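PDB 6GZB: spore germination protein GerM, which is of unknown molecular function but affects both sporulation and germination in Bacillus subtilis, and carries two GerMN domains in tandem. Local coordinates for residues A[70-75]-A[83-88]; A[53-58]-A[147-152]; A[98-103]-A[212-217]; A[111-114]-A[120-123]. One frame throughout, in Å; residues are numbered along the deposited sequence.

Contact 1: residues A[70-75]-A[83-88]; sequences LPLPKS and LEYLVQ
The phenolic oxygen of Tyr85 is lodged against the pyrrolidine ring of Pro73, with Tyr85 OH 3.2 Å from Pro73 CD and 3.4 Å from Pro73 CG. This is van der Waals packing and not a hydrogen bond. Behind the hydroxyl the aromatic ring is covered by Leu72, whose branch point makes a CH-pi contact: Leu72 CG stands 3.8 Å from the centroid of the Tyr85 ring, only 7° off its normal. Both methyls spread over that same face, Leu72 CD1 3.8 Å from Tyr85 CD2 and Leu72 CD2 toward the CD1 side. The contact joins the end of strand 65-73, an edge strand of the three-stranded sheet in the first GerMN domain, to the exit of helix 78-84. Tyr85 is where the chain leaves the helix, within a type I turn from Glu84 to Val87, and a chi1 of -89° sends its ring back to the strand. With a serine in place of Tyr85, Leu72 would probably lose the ring it packs on, and a gap is likely to open beside the strand. Leu56, Pro91 and Ile95 also pack on the tyrosine, while Gln81 of the helix is hydrogen-bonded to Pro73 O.

Contact 2: residues A[53-58]-A[147-152]; sequences MRELYL and LTQFSS
Glu55 on strand 51-60 faces Gln149 in a type I turn from Leu147 to Phe150, their CA atoms 7.2 Å apart, a spacing bridged by a side chain. The Gln149 amide grips the peptide groups of Glu55 with both ends. Glu55 N donates to Gln149 OE1 at 2.9 Å, answered by a bond of 2.7 Å from Gln149 NE2 to Glu55 O. Each donor lies in the plane of the carbonyl it meets, on a lone pair, although Glu55 O is 20° out of the Gln149 amide plane; with both ends bonded the amide has little freedom to turn. Gln149 CG sits between its backbone N and carbonyl carbon (chi1 79°), and the chain then runs extended to the strand. Replacing Gln149 by a leucine would probably leave the N-H and C=O of Glu55 without these mates. Arg54 crosses Gln149 and Phe150 at about a right angle, bending at chi2 and chi3 so that Phe150 CE1 lies 3.4 Å above the guanidinium plane, with ring and guanidinium turned 51° apart. Tyr57 OH donates to Glu55 OE1 (2.9 Å) from above the carboxylate plane. Strand 65-73 pairs with the other edge through Arg54, Leu56 and Leu58, while helix 136-147, which leads into the turn, bonds the backbone of Tyr57 through the hydroxyls of Ser142 and Thr146 and supplies Thr146 O to Gln149 NE2.

Contact 3: residues A[98-103]-A[212-217]; sequences NGFRAV and SEYYVP
Phe100 drives one ring corner into the face of Tyr214: Phe100 CZ stands 3.6 Å above the tyrosine plane, over its centre. The nearest ring atom is Tyr214 CZ, 3.7 Å from Phe100 CZ. With centroids 5.0 Å apart and planes inclined at 58°, this is a tilted edge-to-face pair, in which the phenylalanine presents its edge and the tyrosine its face. The two side chains approach from opposite directions. A chi1 of 56° sets Tyr214 CG over its own backbone, flanked by N and C, and from there the ring meets Phe100. Beside the rings a water bridges the Gly99 carbonyl and the phenol, donating to Gly99 O at 2.7 Å and to Tyr214 OH at 3.0 Å. Gly99 itself has a positive phi of 87°, at which a side chain would press on the carbonyl oxygen of Asn98. Phe100 lies in the first of the tandem GerMN family regions and Tyr214 in the second, so the buried pair probably lies where the two tandem units meet. Val66 of strand 65-73 touches both rings, and Leu58 and Gln68 also border Phe100. Tyr214 OH is further hydrogen-bonded to Asp60 OD2. Because the water donates to the phenol oxygen, the phenol probably gives its own proton to that carboxylate; beside a buried and largely apolar ring pair, its oxygen thus has both a donor and an acceptor partner.

Contact 4: residues A[111-114]-A[120-123]; sequences NVDI and AIAD
Asn111 and Asp123 form an antiparallel hydrogen-bonded pair. Asn111 N donates to Asp123 O at 2.9 Å, and Asp123 N returns an almost straight bond of 2.8 Å to Asn111 O. Asp113 and Ile121 repeat the exchange, with Asp113 N to Ile121 O at 3.0 Å and Ile121 N to Asp113 O at 2.9 Å. Between them Val112 and Ala122 make a non-hydrogen-bonded pair, where Val112 CA approaches Ile121 O at 3.3 Å in a CA-H...O contact that gives this carbonyl a second partner. The strands form a beta hairpin at one edge of a four-stranded mixed sheet. Ala120 and Ala122 turn their backbone groups the other way, to bond with parallel strand 155-160, while Val112 and Ala122 place their side chains against helix 78-84. On the face that carries Asp113 and Ile121, a water links the other two side chains, accepting from Asn111 ND2 at 2.8 Å and donating to Asp123 OD2 at 3.0 Å; a chi1 of -168°, CG anti to N, turns OD2 that way. The remaining carboxylate oxygen of Asp123 accepts from Gly162 N, and Asn111 OD1 has a weak bond from Lys80. Asp113 OD2 forms a salt bridge with Lys115.

How the contacts relate
From the N terminus, strand 51-60 supplies the first half of contact 2, which stays open while contact 1 closes a short loop from strand 65-73 to the end of helix 78-84. Residues 98-103 then open contact 3, and contact 4 closes the hairpin 111-114/120-123 inside both longer loops. Contact 2 closes at 147-152 and contact 3 at 212-217, so these two cross. Contacts 1, 2 and 3 all reach the three-stranded sheet, with Leu70 O beside Arg54 N (2.8 Å) where contacts 1 and 2 meet. Leu83 and Leu147 carry the packing on to the hairpin of contact 4, while contact 3 ties this first region to the second.

Contact 1: residues A[70-75]-A[83-88]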
loop_
_atom_site.group_PDB
_atom_site.type_symbol
_atom_site.label_atom_id
_atom_site.label_comp_id
_atom_site.label_asym_id
_atom_site.label_seq_id
_atom_site.Cartn_x
_atom_site.Cartn_y
_atom_site.Cartn_z
ATOM N N LEU A 70 -4.863 12.805 2.038
ATOM C CA LEU A 70 -5.845 13.794 2.467
ATOM C C LEU A 70 -5.160 14.954 3.184
ATOM O O LEU A 70 -4.087 14.778 3.755
ATOM C CB LEU A 70 -6.879 13.144 3.389
ATOM C CG LEU A 70 -7.800 12.153 2.688
ATOM C CD1 LEU A 70 -8.588 11.340 3.704
ATOM C CD2 LEU A 70 -8.719 12.887 1.719
ATOM N N PRO A 71 -5.778 16.146 3.146
ATOM C CA PRO A 71 -5.177 17.351 3.720
ATOM C C PRO A 71 -5.281 17.390 5.239
ATOM O O PRO A 71 -6.379 17.394 5.781
ATOM C CB PRO A 71 -6.006 18.484 3.104
ATOM C CG PRO A 71 -7.340 17.880 2.849
ATOM C CD PRO A 71 -7.105 16.416 2.562
ATOM N N LEU A 72 -4.143 17.374 5.919
ATOM C CA LEU A 72 -4.122 17.444 7.378
ATOM C C LEU A 72 -3.468 18.747 7.829
ATOM O O LEU A 72 -2.455 19.147 7.272
ATOM C CB LEU A 72 -3.336 16.262 7.947
ATOM C CG LEU A 72 -4.134 15.038 8.398
ATOM C CD1 LEU A 72 -5.104 14.587 7.323
ATOM C CD2 LEU A 72 -3.192 13.905 8.783
ATOM N N PRO A 73 -4.010 19.382 8.877
ATOM C CA PRO A 73 -3.428 20.620 9.412
ATOM C C PRO A 73 -1.954 20.469 9.789
ATOM O O PRO A 73 -1.559 19.434 10.318
ATOM C CB PRO A 73 -4.262 20.898 10.665
ATOM C CG PRO A 73 -5.481 20.056 10.550
ATOM C CD PRO A 73 -5.103 18.869 9.718
ATOM N N LYS A 74 -1.147 21.485 9.508
ATOM C CA LYS A 74 0.220 21.540 10.018
ATOM C C LYS A 74 0.257 21.220 11.512
ATOM O O LYS A 74 -0.621 21.616 12.274
ATOM C CB LYS A 74 0.840 22.919 9.771
ATOM C CG LYS A 74 1.968 22.920 8.750
ATOM C CD LYS A 74 1.469 23.281 7.362
ATOM C CE LYS A 74 2.428 24.235 6.667
ATOM N NZ LYS A 74 2.344 24.148 5.183
ATOM N N SER A 75 1.293 20.506 11.927
ATOM C CA SER A 75 1.339 19.940 13.263
ATOM C C SER A 75 2.793 19.820 13.717
ATOM O O SER A 75 3.699 19.739 12.891
ATOM C CB SER A 75 0.681 18.558 13.252
ATOM O OG SER A 75 0.910 17.858 14.462
ATOM N N LEU A 83 -2.392 9.238 13.019
ATOM C CA LEU A 83 -3.181 8.227 13.714
ATOM C C LEU A 83 -4.493 8.801 14.247
ATOM O O LEU A 83 -5.519 8.122 14.247
ATOM C CB LEU A 83 -2.385 7.623 14.867
ATOM C CG LEU A 83 -1.146 6.817 14.464
ATOM C CD1 LEU A 83 -0.592 6.097 15.687
ATOM C CD2 LEU A 83 -1.469 5.814 13.369
ATOM N N GLU A 84 -4.458 10.041 14.720
ATOM C CA GLU A 84 -5.668 10.700 15.217
ATOM C C GLU A 84 -6.700 10.832 14.111
ATOM O O GLU A 84 -7.908 10.840 14.366
ATOM C CB GLU A 84 -5.337 12.086 15.790
ATOM C CG GLU A 84 -4.935 12.061 17.258
ATOM C CD GLU A 84 -4.137 13.279 17.701
ATOM O OE1 GLU A 84 -3.681 13.294 18.864
ATOM O OE2 GLU A 84 -3.932 14.208 16.895
ATOM N N TYR A 85 -6.221 10.924 12.875
ATOM C CA TYR A 85 -7.117 11.039 11.727
ATOM C C TYR A 85 -7.553 9.681 11.187
ATOM O O TYR A 85 -8.179 9.599 10.130
ATOM C CB TYR A 85 -6.456 11.871 10.634
ATOM C CG TYR A 85 -6.729 13.351 10.780
ATOM C CD1 TYR A 85 -6.046 14.115 11.717
ATOM C CD2 TYR A 85 -7.691 13.979 10.005
ATOM C CE1 TYR A 85 -6.294 15.464 11.857
ATOM C CE2 TYR A 85 -7.924 15.336 10.122
ATOM C CZ TYR A 85 -7.240 16.066 11.067
ATOM O OH TYR A 85 -7.483 17.409 11.218
ATOM N N LEU A 86 -7.249 8.620 11.930
ATOM C CA LEU A 86 -7.825 7.310 11.664
ATOM C C LEU A 86 -9.014 7.033 12.586
ATOM O O LEU A 86 -9.640 5.982 12.493
ATOM C CB LEU A 86 -6.774 6.217 11.877
ATOM C CG LEU A 86 -5.540 6.283 10.991
ATOM C CD1 LEU A 86 -4.580 5.165 11.344
ATOM C CD2 LEU A 86 -5.938 6.203 9.524
ATOM N N VAL A 87 -9.258 7.928 13.537
ATOM C CA VAL A 87 -10.228 7.644 14.592
ATOM C C VAL A 87 -11.639 7.966 14.122
ATOM O O VAL A 87 -11.912 9.073 13.662
ATOM C CB VAL A 87 -9.933 8.434 15.877
ATOM C CG1 VAL A 87 -10.980 8.120 16.942
ATOM C CG2 VAL A 87 -8.533 8.116 16.379
ATOM N N GLN A 88 -12.508 6.964 14.183
ATOM C CA GLN A 88 -13.931 7.129 13.903
ATOM C C GLN A 88 -14.527 8.266 14.730
ATOM O O GLN A 88 -14.347 8.331 15.950
ATOM C CB GLN A 88 -14.669 5.818 14.195
ATOM C CG GLN A 88 -16.176 5.960 14.401
ATOM C CD GLN A 88 -16.939 6.109 13.099
ATOM O OE1 GLN A 88 -16.727 5.345 12.157
ATOM N NE2 GLN A 88 -17.835 7.095 13.039
#

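Contact 2: residues A[53-58]-A[147-152]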
loop_
_atom_site.group_PDB
_atom_site.type_symbol
_atom_site.label_atom_id
_atom_site.label_comp_id
_atom_site.label_asym_id
_atom_site.label_seq_id
_atom_site.Cartn_x
_atom_site.Cartn_y
_atom_site.Cartn_z
ATOM N N MET A 53 -0.570 17.243 2.767
ATOM C CA MET A 53 -1.198 16.045 2.224
ATOM C C MET A 53 -0.569 14.803 2.856
ATOM O O MET A 53 0.640 14.642 2.840
ATOM C CB MET A 53 -1.026 16.001 0.703
ATOM C CG MET A 53 -1.739 17.126 -0.047
ATOM S SD MET A 53 -3.450 17.354 0.473
ATOM C CE MET A 53 -4.236 15.934 -0.279
ATOM N N ARG A 54 -1.395 13.938 3.428
ATOM C CA ARG A 54 -0.901 12.812 4.213
ATOM C C ARG A 54 -1.643 11.525 3.841
ATOM O O ARG A 54 -2.849 11.539 3.628
ATOM C CB ARG A 54 -1.077 13.107 5.706
ATOM C CG ARG A 54 -0.214 12.255 6.607
ATOM C CD ARG A 54 1.241 12.673 6.485
ATOM N NE ARG A 54 1.474 13.959 7.131
ATOM C CZ ARG A 54 2.571 14.690 6.974
ATOM N NH1 ARG A 54 3.529 14.288 6.149
ATOM N NH2 ARG A 54 2.711 15.823 7.644
ATOM N N GLU A 55 -0.925 10.408 3.803
ATOM C CA GLU A 55 -1.559 9.109 3.591
ATOM C C GLU A 55 -2.307 8.684 4.853
ATOM O O GLU A 55 -1.735 8.637 5.942
ATOM C CB GLU A 55 -0.524 8.048 3.205
ATOM C CG GLU A 55 0.034 8.166 1.792
ATOM C CD GLU A 55 1.070 7.082 1.468
ATOM O OE1 GLU A 55 1.259 6.131 2.272
ATOM O OE2 GLU A 55 1.673 7.157 0.381
ATOM N N LEU A 56 -3.599 8.419 4.707
ATOM C CA LEU A 56 -4.359 7.729 5.741
ATOM C C LEU A 56 -4.825 6.387 5.198
ATOM O O LEU A 56 -5.470 6.324 4.152
ATOM C CB LEU A 56 -5.562 8.558 6.182
ATOM C CG LEU A 56 -5.276 9.974 6.674
ATOM C CD1 LEU A 56 -6.591 10.662 7.021
ATOM C CD2 LEU A 56 -4.343 9.960 7.875
ATOM N N TYR A 57 -4.509 5.317 5.919
ATOM C CA TYR A 57 -4.892 3.985 5.482
ATOM C C TYR A 57 -6.267 3.632 6.035
ATOM O O TYR A 57 -6.421 3.157 7.167
ATOM C CB TYR A 57 -3.809 2.954 5.843
ATOM C CG TYR A 57 -2.644 3.009 4.869
ATOM C CD1 TYR A 57 -1.712 4.035 4.940
ATOM C CD2 TYR A 57 -2.615 2.191 3.752
ATOM C CE1 TYR A 57 -0.710 4.164 3.991
ATOM C CE2 TYR A 57 -1.620 2.316 2.800
ATOM C CZ TYR A 57 -0.679 3.317 2.914
ATOM O OH TYR A 57 0.306 3.446 1.949
ATOM N N LEU A 58 -7.276 3.956 5.235
ATOM C CA LEU A 58 -8.663 3.767 5.620
ATOM C C LEU A 58 -9.165 2.427 5.098
ATOM O O LEU A 58 -8.437 1.701 4.416
ATOM C CB LEU A 58 -9.516 4.913 5.053
ATOM C CG LEU A 58 -9.049 6.315 5.439
ATOM C CD1 LEU A 58 -9.864 7.369 4.711
ATOM C CD2 LEU A 58 -9.120 6.524 6.946
ATOM N N LEU A 147 1.896 4.877 9.877
ATOM C CA LEU A 147 3.097 5.334 10.571
ATOM C C LEU A 147 4.329 5.260 9.678
ATOM O O LEU A 147 5.169 6.155 9.699
ATOM C CB LEU A 147 3.334 4.521 11.848
ATOM C CG LEU A 147 2.422 4.885 13.017
ATOM C CD1 LEU A 147 2.670 3.969 14.210
ATOM C CD2 LEU A 147 2.632 6.337 13.400
ATOM N N THR A 148 4.429 4.209 8.876
ATOM C CA THR A 148 5.643 3.965 8.102
ATOM C C THR A 148 5.716 4.771 6.822
ATOM O O THR A 148 6.680 4.645 6.064
ATOM C CB THR A 148 5.829 2.466 7.771
ATOM O OG1 THR A 148 4.632 1.929 7.205
ATOM C CG2 THR A 148 6.179 1.693 9.042
ATOM N N GLN A 149 4.739 5.639 6.588
ATOM C CA GLN A 149 4.862 6.576 5.470
ATOM C C GLN A 149 5.967 7.604 5.735
ATOM O O GLN A 149 6.483 8.213 4.815
ATOM C CB GLN A 149 3.535 7.290 5.189
ATOM C CG GLN A 149 3.225 8.440 6.131
ATOM C CD GLN A 149 1.832 8.987 5.906
ATOM O OE1 GLN A 149 1.615 9.761 4.981
ATOM N NE2 GLN A 149 0.873 8.556 6.726
ATOM N N PHE A 150 6.280 7.831 7.004
ATOM C CA PHE A 150 7.292 8.805 7.385
ATOM C C PHE A 150 8.689 8.199 7.323
ATOM O O PHE A 150 8.900 7.028 7.671
ATOM C CB PHE A 150 7.023 9.303 8.798
ATOM C CG PHE A 150 5.693 9.956 8.961
ATOM C CD1 PHE A 150 5.497 11.261 8.548
ATOM C CD2 PHE A 150 4.634 9.274 9.541
ATOM C CE1 PHE A 150 4.266 11.875 8.707
ATOM C CE2 PHE A 150 3.396 9.876 9.689
ATOM C CZ PHE A 150 3.206 11.173 9.252
ATOM N N SER A 151 9.608 8.843 6.818
ATOM C CA SER A 151 10.953 8.321 6.565
ATOM C C SER A 151 11.666 7.951 7.870
ATOM O O SER A 151 12.566 7.122 7.872
ATOM C CB SER A 151 11.780 9.324 5.760
ATOM O OG SER A 151 11.977 10.506 6.501
ATOM N N SER A 152 11.244 8.659 9.044
ATOM C CA SER A 152 11.833 8.377 10.347
ATOM C C SER A 152 11.253 7.119 10.997
ATOM O O SER A 152 11.728 6.704 12.046
ATOM C CB SER A 152 11.625 9.566 11.283
ATOM O OG SER A 152 10.245 9.776 11.555
#

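Contact 3: residues A[98-103]-A[212-217]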
loop_
_atom_site.group_PDB
_atom_site.type_symbol
_atom_site.label_atom_id
_atom_site.label_comp_id
_atom_site.label_asym_id
_atom_site.label_seq_id
_atom_site.Cartn_x
_atom_site.Cartn_y
_atom_site.Cartn_z
ATOM N N ASN A 98 -16.157 9.427 0.170
ATOM C CA ASN A 98 -17.221 8.456 -0.029
ATOM C C ASN A 98 -16.624 7.084 -0.348
ATOM O O ASN A 98 -15.700 6.966 -1.154
ATOM C CB ASN A 98 -18.146 8.897 -1.175
ATOM C CG ASN A 98 -18.941 10.156 -0.847
ATOM O OD1 ASN A 98 -19.208 10.465 0.313
ATOM N ND2 ASN A 98 -19.339 10.878 -1.884
ATOM N N GLY A 99 -17.213 6.044 0.232
ATOM C CA GLY A 99 -16.796 4.670 -0.022
ATOM C C GLY A 99 -15.668 4.216 0.895
ATOM O O GLY A 99 -15.060 3.170 0.670
ATOM N N PHE A 100 -15.374 5.017 1.912
ATOM C CA PHE A 100 -14.342 4.681 2.889
ATOM C C PHE A 100 -14.853 4.925 4.296
ATOM O O PHE A 100 -15.696 5.796 4.506
ATOM C CB PHE A 100 -13.087 5.535 2.663
ATOM C CG PHE A 100 -12.367 5.219 1.394
ATOM C CD1 PHE A 100 -12.741 5.825 0.203
ATOM C CD2 PHE A 100 -11.343 4.285 1.380
ATOM C CE1 PHE A 100 -12.082 5.524 -0.970
ATOM C CE2 PHE A 100 -10.710 3.953 0.200
ATOM C CZ PHE A 100 -11.071 4.586 -0.973
ATOM N N ARG A 101 -14.286 4.207 5.265
ATOM C CA ARG A 101 -14.594 4.439 6.673
ATOM C C ARG A 101 -13.318 4.526 7.505
ATOM O O ARG A 101 -12.267 4.043 7.095
ATOM C CB ARG A 101 -15.503 3.332 7.226
ATOM C CG ARG A 101 -14.892 1.938 7.235
ATOM C CD ARG A 101 -15.859 0.907 7.828
ATOM N NE ARG A 101 -15.499 -0.492 7.540
ATOM C CZ ARG A 101 -15.017 -1.354 8.439
ATOM N NH1 ARG A 101 -14.791 -0.974 9.682
ATOM N NH2 ARG A 101 -14.731 -2.595 8.088
ATOM N N ALA A 102 -13.418 5.190 8.656
ATOM C CA ALA A 102 -12.316 5.299 9.589
ATOM C C ALA A 102 -12.045 3.953 10.245
ATOM O O ALA A 102 -12.762 2.981 10.007
ATOM C CB ALA A 102 -12.617 6.357 10.629
ATOM N N VAL A 103 -10.994 3.885 11.050
ATOM C CA VAL A 103 -10.407 2.594 11.422
ATOM C C VAL A 103 -10.421 2.357 12.933
ATOM O O VAL A 103 -10.773 1.279 13.401
ATOM C CB VAL A 103 -8.952 2.495 10.925
ATOM C CG1 VAL A 103 -8.313 1.192 11.385
ATOM C CG2 VAL A 103 -8.903 2.594 9.414
ATOM N N SER A 212 -13.580 8.229 -7.928
ATOM C CA SER A 212 -12.218 8.003 -8.401
ATOM C C SER A 212 -11.812 6.537 -8.551
ATOM O O SER A 212 -12.458 5.625 -8.037
ATOM C CB SER A 212 -11.210 8.718 -7.490
ATOM O OG SER A 212 -11.159 8.123 -6.202
ATOM N N GLU A 213 -10.762 6.340 -9.341
ATOM C CA GLU A 213 -9.933 5.151 -9.281
ATOM C C GLU A 213 -8.915 5.293 -8.153
ATOM O O GLU A 213 -8.446 6.386 -7.855
ATOM C CB GLU A 213 -9.165 4.978 -10.591
ATOM C CG GLU A 213 -10.003 4.630 -11.807
ATOM C CD GLU A 213 -9.151 4.503 -13.061
ATOM O OE1 GLU A 213 -8.209 5.304 -13.216
ATOM O OE2 GLU A 213 -9.373 3.565 -13.854
ATOM N N TYR A 214 -8.565 4.174 -7.536
ATOM C CA TYR A 214 -7.520 4.170 -6.542
ATOM C C TYR A 214 -6.821 2.821 -6.508
ATOM O O TYR A 214 -7.274 1.861 -7.107
ATOM C CB TYR A 214 -8.077 4.543 -5.165
ATOM C CG TYR A 214 -9.226 3.680 -4.682
ATOM C CD1 TYR A 214 -8.992 2.563 -3.905
ATOM C CD2 TYR A 214 -10.545 4.052 -4.902
ATOM C CE1 TYR A 214 -10.031 1.774 -3.452
ATOM C CE2 TYR A 214 -11.597 3.298 -4.409
ATOM C CZ TYR A 214 -11.334 2.160 -3.688
ATOM O OH TYR A 214 -12.362 1.413 -3.169
ATOM N N TYR A 215 -5.636 2.799 -5.926
ATOM C CA TYR A 215 -4.772 1.648 -6.029
ATOM C C TYR A 215 -4.714 0.925 -4.700
ATOM O O TYR A 215 -4.462 1.536 -3.669
ATOM C CB TYR A 215 -3.384 2.079 -6.498
ATOM C CG TYR A 215 -3.430 2.651 -7.902
ATOM C CD1 TYR A 215 -3.405 1.810 -9.009
ATOM C CD2 TYR A 215 -3.683 3.998 -8.112
ATOM C CE1 TYR A 215 -3.526 2.310 -10.286
ATOM C CE2 TYR A 215 -3.816 4.507 -9.391
ATOM C CZ TYR A 215 -3.756 3.652 -10.470
ATOM O OH TYR A 215 -3.857 4.148 -11.743
ATOM N N VAL A 216 -5.024 -0.367 -4.738
ATOM C CA VAL A 216 -5.164 -1.180 -3.548
ATOM C C VAL A 216 -4.050 -2.224 -3.485
ATOM O O VAL A 216 -3.867 -3.014 -4.422
ATOM C CB VAL A 216 -6.504 -1.930 -3.562
ATOM C CG1 VAL A 216 -6.637 -2.804 -2.322
ATOM C CG2 VAL A 216 -7.655 -0.943 -3.669
ATOM N N PRO A 217 -3.275 -2.204 -2.402
ATOM C CA PRO A 217 -2.162 -3.137 -2.257
ATOM C C PRO A 217 -2.659 -4.457 -1.681
ATOM O O PRO A 217 -3.473 -4.455 -0.760
ATOM C CB PRO A 217 -1.253 -2.424 -1.258
ATOM C CG PRO A 217 -2.177 -1.632 -0.408
ATOM C CD PRO A 217 -3.361 -1.264 -1.269
HETATM O O HOH W 1 -14.632 2.948 -2.028
#

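Contact 4: residues A[111-114]-A[120-123]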
loop_
_atom_site.group_PDB
_atom_site.type_symbol
_atom_site.label_atom_id
_atom_site.label_comp_id
_atom_site.label_asym_id
_atom_site.label_seq_id
_atom_site.Cartn_x
_atom_site.Cartn_y
_atom_site.Cartn_z
ATOM N N ASN A 111 -0.456 8.448 21.910
ATOM C CA ASN A 111 0.860 9.073 21.862
ATOM C C ASN A 111 1.789 8.268 20.953
ATOM O O ASN A 111 1.714 7.040 20.895
ATOM C CB ASN A 111 1.473 9.135 23.264
ATOM C CG ASN A 111 0.630 9.936 24.233
ATOM O OD1 ASN A 111 0.162 11.025 23.912
ATOM N ND2 ASN A 111 0.442 9.404 25.430
ATOM N N VAL A 112 2.707 8.964 20.295
ATOM C CA VAL A 112 3.676 8.314 19.434
ATOM C C VAL A 112 5.083 8.731 19.830
ATOM O O VAL A 112 5.423 9.911 19.837
ATOM C CB VAL A 112 3.445 8.643 17.945
ATOM C CG1 VAL A 112 4.488 7.946 17.086
ATOM C CG2 VAL A 112 2.043 8.219 17.529
ATOM N N ASP A 113 5.903 7.740 20.132
ATOM C CA ASP A 113 7.291 7.967 20.480
ATOM C C ASP A 113 8.182 7.361 19.394
ATOM O O ASP A 113 8.220 6.144 19.201
ATOM C CB ASP A 113 7.578 7.315 21.839
ATOM C CG ASP A 113 9.005 7.509 22.289
ATOM O OD1 ASP A 113 9.574 8.574 21.986
ATOM O OD2 ASP A 113 9.545 6.607 22.966
ATOM N N ILE A 114 8.888 8.219 18.677
ATOM C CA ILE A 114 9.736 7.781 17.577
ATOM C C ILE A 114 11.177 7.623 18.067
ATOM O O ILE A 114 11.800 8.586 18.497
ATOM C CB ILE A 114 9.683 8.784 16.405
ATOM C CG1 ILE A 114 8.243 8.960 15.926
ATOM C CG2 ILE A 114 10.561 8.318 15.255
ATOM C CD1 ILE A 114 8.077 10.056 14.893
ATOM N N ALA A 120 8.646 3.282 15.828
ATOM C CA ALA A 120 7.625 4.131 16.425
ATOM C C ALA A 120 6.789 3.323 17.387
ATOM O O ALA A 120 6.316 2.234 17.051
ATOM C CB ALA A 120 6.740 4.735 15.351
ATOM N N ILE A 121 6.619 3.853 18.591
ATOM C CA ILE A 121 5.776 3.218 19.581
ATOM C C ILE A 121 4.465 3.982 19.683
ATOM O O ILE A 121 4.443 5.161 20.035
ATOM C CB ILE A 121 6.470 3.173 20.958
ATOM C CG1 ILE A 121 7.719 2.293 20.881
ATOM C CG2 ILE A 121 5.526 2.618 22.009
ATOM C CD1 ILE A 121 8.685 2.493 22.024
ATOM N N ALA A 122 3.379 3.320 19.315
ATOM C CA ALA A 122 2.069 3.942 19.341
ATOM C C ALA A 122 1.316 3.460 20.560
ATOM O O ALA A 122 0.959 2.286 20.649
ATOM C CB ALA A 122 1.296 3.603 18.077
ATOM N N ASP A 123 1.083 4.372 21.500
ATOM C CA ASP A 123 0.493 4.022 22.791
ATOM C C ASP A 123 -0.933 4.563 22.841
ATOM O O ASP A 123 -1.144 5.769 22.851
ATOM C CB ASP A 123 1.340 4.613 23.929
ATOM C CG ASP A 123 0.966 4.059 25.305
ATOM O OD1 ASP A 123 0.003 3.269 25.404
ATOM O OD2 ASP A 123 1.600 4.462 26.302
HETATM O O HOH W 2 2.248 7.353 26.028
#